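Local coordinates for ZmpA Glycopeptidase (Clostridium perfringens, PDB 6XSX), which is a glycopeptidase whose M60-family metalloprotease module, the part in this chain, probably cleaves peptide bonds of glycosylated proteins, at residues E140-I152 against Q174-T186. Residues are numbered along the deposited sequence; the frame is centred on the assembly and turned at random.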
# COMPACT_ATOMS: atom_id res chain seq x y z
N GLU A 140 -5.05 -22.41 30.11
CA GLU A 140 -5.78 -23.66 30.27
C GLU A 140 -7.21 -23.50 29.76
O GLU A 140 -7.85 -22.47 29.98
CB GLU A 140 -5.90 -24.02 31.76
CG GLU A 140 -4.61 -24.46 32.42
CD GLU A 140 -4.78 -24.90 33.87
OE1 GLU A 140 -5.90 -24.77 34.42
OE2 GLU A 140 -3.78 -25.37 34.47
N GLY A 141 -7.71 -24.54 29.08
CA GLY A 141 -9.13 -24.70 28.80
C GLY A 141 -9.51 -24.29 27.38
O GLY A 141 -10.69 -24.27 27.03
N ALA A 142 -8.50 -23.96 26.56
CA ALA A 142 -8.77 -23.50 25.20
C ALA A 142 -8.52 -24.63 24.21
O ALA A 142 -7.94 -25.65 24.56
CB ALA A 142 -7.97 -22.26 24.89
N ILE A 143 -8.93 -24.43 22.95
CA ILE A 143 -8.81 -25.43 21.90
C ILE A 143 -7.76 -24.93 20.91
O ILE A 143 -7.73 -23.75 20.61
CB ILE A 143 -10.17 -25.61 21.19
CG1 ILE A 143 -11.33 -25.80 22.18
CG2 ILE A 143 -10.12 -26.73 20.16
CD1 ILE A 143 -11.87 -24.50 22.76
N ASN A 144 -6.94 -25.84 20.37
CA ASN A 144 -5.98 -25.49 19.32
C ASN A 144 -6.71 -25.26 18.01
O ASN A 144 -7.54 -26.08 17.60
CB ASN A 144 -4.92 -26.58 19.13
CG ASN A 144 -4.10 -26.80 20.38
OD1 ASN A 144 -3.07 -26.17 20.56
ND2 ASN A 144 -4.58 -27.67 21.25
N TYR A 145 -6.42 -24.13 17.35
CA TYR A 145 -6.92 -23.88 16.01
C TYR A 145 -5.73 -23.90 15.05
O TYR A 145 -4.61 -23.65 15.48
CB TYR A 145 -7.70 -22.55 15.94
CG TYR A 145 -6.84 -21.32 15.87
CD1 TYR A 145 -6.38 -20.72 17.04
CD2 TYR A 145 -6.49 -20.73 14.66
CE1 TYR A 145 -5.58 -19.59 17.01
CE2 TYR A 145 -5.67 -19.61 14.61
CZ TYR A 145 -5.21 -19.04 15.79
OH TYR A 145 -4.43 -17.92 15.80
N PRO A 146 -5.92 -24.17 13.74
CA PRO A 146 -4.78 -24.28 12.82
C PRO A 146 -4.15 -22.94 12.46
O PRO A 146 -4.84 -21.96 12.17
CB PRO A 146 -5.36 -24.95 11.57
CG PRO A 146 -6.84 -24.62 11.63
CD PRO A 146 -7.20 -24.44 13.09
N ASN A 147 -2.82 -22.92 12.52
CA ASN A 147 -2.06 -21.70 12.33
C ASN A 147 -0.67 -22.10 11.85
O ASN A 147 -0.18 -23.16 12.23
CB ASN A 147 -1.96 -20.88 13.63
CG ASN A 147 -1.22 -21.62 14.73
OD1 ASN A 147 -1.79 -22.48 15.41
ND2 ASN A 147 0.06 -21.33 14.87
N TYR A 148 -0.06 -21.25 11.02
CA TYR A 148 1.32 -21.45 10.60
C TYR A 148 2.16 -20.31 11.15
O TYR A 148 1.81 -19.14 10.97
CB TYR A 148 1.41 -21.48 9.07
CG TYR A 148 2.82 -21.53 8.54
CD1 TYR A 148 3.42 -22.75 8.22
CD2 TYR A 148 3.56 -20.37 8.36
CE1 TYR A 148 4.71 -22.80 7.72
CE2 TYR A 148 4.85 -20.41 7.86
CZ TYR A 148 5.43 -21.63 7.54
OH TYR A 148 6.71 -21.68 7.06
N ILE A 149 3.27 -20.66 11.81
CA ILE A 149 4.19 -19.67 12.33
C ILE A 149 5.53 -19.85 11.63
O ILE A 149 6.19 -20.87 11.81
CB ILE A 149 4.33 -19.74 13.87
CG1 ILE A 149 2.97 -19.59 14.56
CG2 ILE A 149 5.32 -18.69 14.33
CD1 ILE A 149 2.98 -19.84 16.05
N LYS A 150 5.91 -18.83 10.84
CA LYS A 150 7.15 -18.87 10.09
C LYS A 150 8.30 -19.05 11.07
O LYS A 150 8.35 -18.36 12.09
CB LYS A 150 7.28 -17.62 9.22
CG LYS A 150 8.66 -17.34 8.64
CD LYS A 150 8.65 -16.16 7.68
CE LYS A 150 10.02 -15.83 7.11
NZ LYS A 150 9.92 -14.79 6.05
N GLY A 151 9.18 -20.01 10.76
CA GLY A 151 10.36 -20.27 11.56
C GLY A 151 10.11 -21.37 12.59
O GLY A 151 11.04 -21.81 13.26
N ILE A 152 8.86 -21.82 12.70
CA ILE A 152 8.52 -22.84 13.67
C ILE A 152 7.88 -24.04 12.97
O ILE A 152 8.22 -25.18 13.26
CB ILE A 152 7.59 -22.25 14.75
CG1 ILE A 152 8.33 -21.26 15.66
CG2 ILE A 152 6.87 -23.34 15.54
CD1 ILE A 152 7.45 -20.59 16.68
N GLN A 174 -20.02 -24.35 16.96
CA GLN A 174 -19.85 -23.22 17.86
C GLN A 174 -18.39 -22.75 17.87
O GLN A 174 -18.10 -21.68 18.41
CB GLN A 174 -20.17 -23.59 19.31
CG GLN A 174 -21.65 -23.77 19.65
CD GLN A 174 -21.84 -24.33 21.05
OE1 GLN A 174 -20.93 -24.91 21.66
NE2 GLN A 174 -23.05 -24.18 21.57
N LEU A 175 -17.47 -23.59 17.35
CA LEU A 175 -16.06 -23.24 17.26
C LEU A 175 -15.84 -22.19 16.17
O LEU A 175 -16.60 -22.15 15.21
CB LEU A 175 -15.24 -24.49 16.92
CG LEU A 175 -15.01 -25.49 18.05
CD1 LEU A 175 -14.37 -26.76 17.51
CD2 LEU A 175 -14.13 -24.89 19.14
N PRO A 176 -14.79 -21.33 16.25
CA PRO A 176 -14.55 -20.34 15.19
C PRO A 176 -13.97 -21.02 13.94
O PRO A 176 -13.10 -21.89 14.05
CB PRO A 176 -13.49 -19.43 15.82
CG PRO A 176 -12.71 -20.36 16.71
CD PRO A 176 -13.76 -21.29 17.30
N ASP A 177 -14.47 -20.63 12.76
CA ASP A 177 -13.91 -21.05 11.49
C ASP A 177 -12.72 -20.13 11.18
O ASP A 177 -12.92 -19.03 10.67
CB ASP A 177 -14.97 -21.03 10.38
CG ASP A 177 -14.55 -21.68 9.07
OD1 ASP A 177 -13.36 -22.08 8.94
OD2 ASP A 177 -15.41 -21.79 8.16
N VAL A 178 -11.50 -20.58 11.50
CA VAL A 178 -10.36 -19.67 11.48
C VAL A 178 -9.08 -20.42 11.13
O VAL A 178 -8.85 -21.52 11.65
CB VAL A 178 -10.18 -18.92 12.81
CG1 VAL A 178 -10.02 -19.86 14.00
CG2 VAL A 178 -9.01 -17.95 12.77
N PHE A 179 -8.23 -19.78 10.31
CA PHE A 179 -6.84 -20.17 10.09
C PHE A 179 -5.96 -18.92 10.02
O PHE A 179 -6.30 -17.97 9.31
CB PHE A 179 -6.71 -20.99 8.80
CG PHE A 179 -5.29 -21.31 8.41
CD1 PHE A 179 -4.58 -22.30 9.08
CD2 PHE A 179 -4.66 -20.63 7.39
CE1 PHE A 179 -3.27 -22.60 8.74
CE2 PHE A 179 -3.35 -20.91 7.05
CZ PHE A 179 -2.66 -21.90 7.71
N ASP A 180 -4.84 -18.94 10.76
CA ASP A 180 -3.94 -17.79 10.80
C ASP A 180 -2.58 -18.16 10.22
O ASP A 180 -2.06 -19.23 10.53
CB ASP A 180 -3.73 -17.25 12.22
CG ASP A 180 -4.87 -16.39 12.76
OD1 ASP A 180 -5.66 -15.89 11.95
OD2 ASP A 180 -4.94 -16.21 13.99
N VAL A 181 -2.00 -17.24 9.43
CA VAL A 181 -0.60 -17.31 9.06
C VAL A 181 0.15 -16.15 9.71
O VAL A 181 -0.14 -14.99 9.42
CB VAL A 181 -0.39 -17.25 7.53
CG1 VAL A 181 1.08 -17.47 7.16
CG2 VAL A 181 -1.29 -18.23 6.79
N PHE A 182 1.12 -16.49 10.57
CA PHE A 182 2.04 -15.53 11.16
C PHE A 182 3.37 -15.58 10.41
O PHE A 182 4.01 -16.63 10.35
CB PHE A 182 2.32 -15.85 12.63
CG PHE A 182 1.08 -15.88 13.48
CD1 PHE A 182 0.72 -14.78 14.24
CD2 PHE A 182 0.26 -17.00 13.51
CE1 PHE A 182 -0.43 -14.80 15.02
CE2 PHE A 182 -0.89 -17.02 14.29
CZ PHE A 182 -1.23 -15.92 15.04
N SER A 183 3.75 -14.44 9.83
CA SER A 183 5.06 -14.28 9.22
C SER A 183 5.95 -13.56 10.22
O SER A 183 5.59 -13.44 11.39
CB SER A 183 4.94 -13.54 7.91
OG SER A 183 4.56 -12.19 8.12
N ASP A 184 7.12 -13.07 9.77
CA ASP A 184 7.95 -12.28 10.67
C ASP A 184 7.20 -10.99 11.05
O ASP A 184 7.24 -10.57 12.21
CB ASP A 184 9.35 -12.01 10.12
CG ASP A 184 10.20 -13.28 10.01
OD1 ASP A 184 9.94 -14.24 10.78
OD2 ASP A 184 11.10 -13.30 9.16
N LYS A 185 6.51 -10.41 10.07
CA LYS A 185 6.03 -9.04 10.22
C LYS A 185 4.52 -8.94 10.05
O LYS A 185 3.98 -7.85 10.18
CB LYS A 185 6.74 -8.09 9.23
CG LYS A 185 8.25 -7.94 9.40
CD LYS A 185 8.72 -7.39 10.74
CE LYS A 185 8.33 -5.94 10.97
NZ LYS A 185 9.06 -5.35 12.11
N THR A 186 3.84 -10.05 9.74
CA THR A 186 2.43 -9.94 9.41
C THR A 186 1.60 -11.07 10.00
O THR A 186 2.13 -12.11 10.45
CB THR A 186 2.16 -9.89 7.89
OG1 THR A 186 2.11 -11.23 7.42
CG2 THR A 186 3.18 -9.08 7.11
O HOH W 1 7.98 -15.55 12.08
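Y145 reaches across to D180 where strand 143-149 runs parallel to strand 179-182. Its CB starts 4.0 Å from V178 CG1. Along the ring, CD2 of Y145 comes to 3.7 Å from V178 CG1. CE2 and CZ then draw near the carboxylate of D180. At the tip, Y145 OH donates a short hydrogen bond to D180 OD2, 2.5 Å long. A chi1 of 79° sets CG between the backbone N and carbonyl carbon and turns the ring toward V178 and D180. Ring and carboxylate stand perpendicular, and the hydroxyl meets OD2 on its anti side, 29° out of the carboxylate plane. Y121 OH also bonds to OD2, and N189 holds OD1. The F182 ring turns its edge to the same phenol, with CZ 3.8 Å from Y145 OH.

Y148 and V181 lie on the other face of the sheet. The F179 ring presents its edge to P146. F179 CD1 lies 3.7 Å from P146 CB, and V158 of helix 155-171 packs against F179. This helix links the two strands, so the unit is a beta-alpha-beta crossover.

The backbones pair in parallel register, N147 with D180 through I149 with F182. Y148 N donates to D180 O, and Y148 O accepts from F182 N. K150 N closes the run on F182 O at 2.9 Å, while the D180 N to P146 O bond is weak.

Beyond the strands, the extended K150 chain crosses the D184 side chain at about a right angle. K150 NZ forms a long salt bridge to D184 OD2, 3.6 Å; its stronger partner is D214. A water bridges K150 O and D184 OD1.

The buried D180 carboxylate thus has both oxygens satisfied. Two tyrosine hydroxyls and an amide would help stabilise a negative charge there.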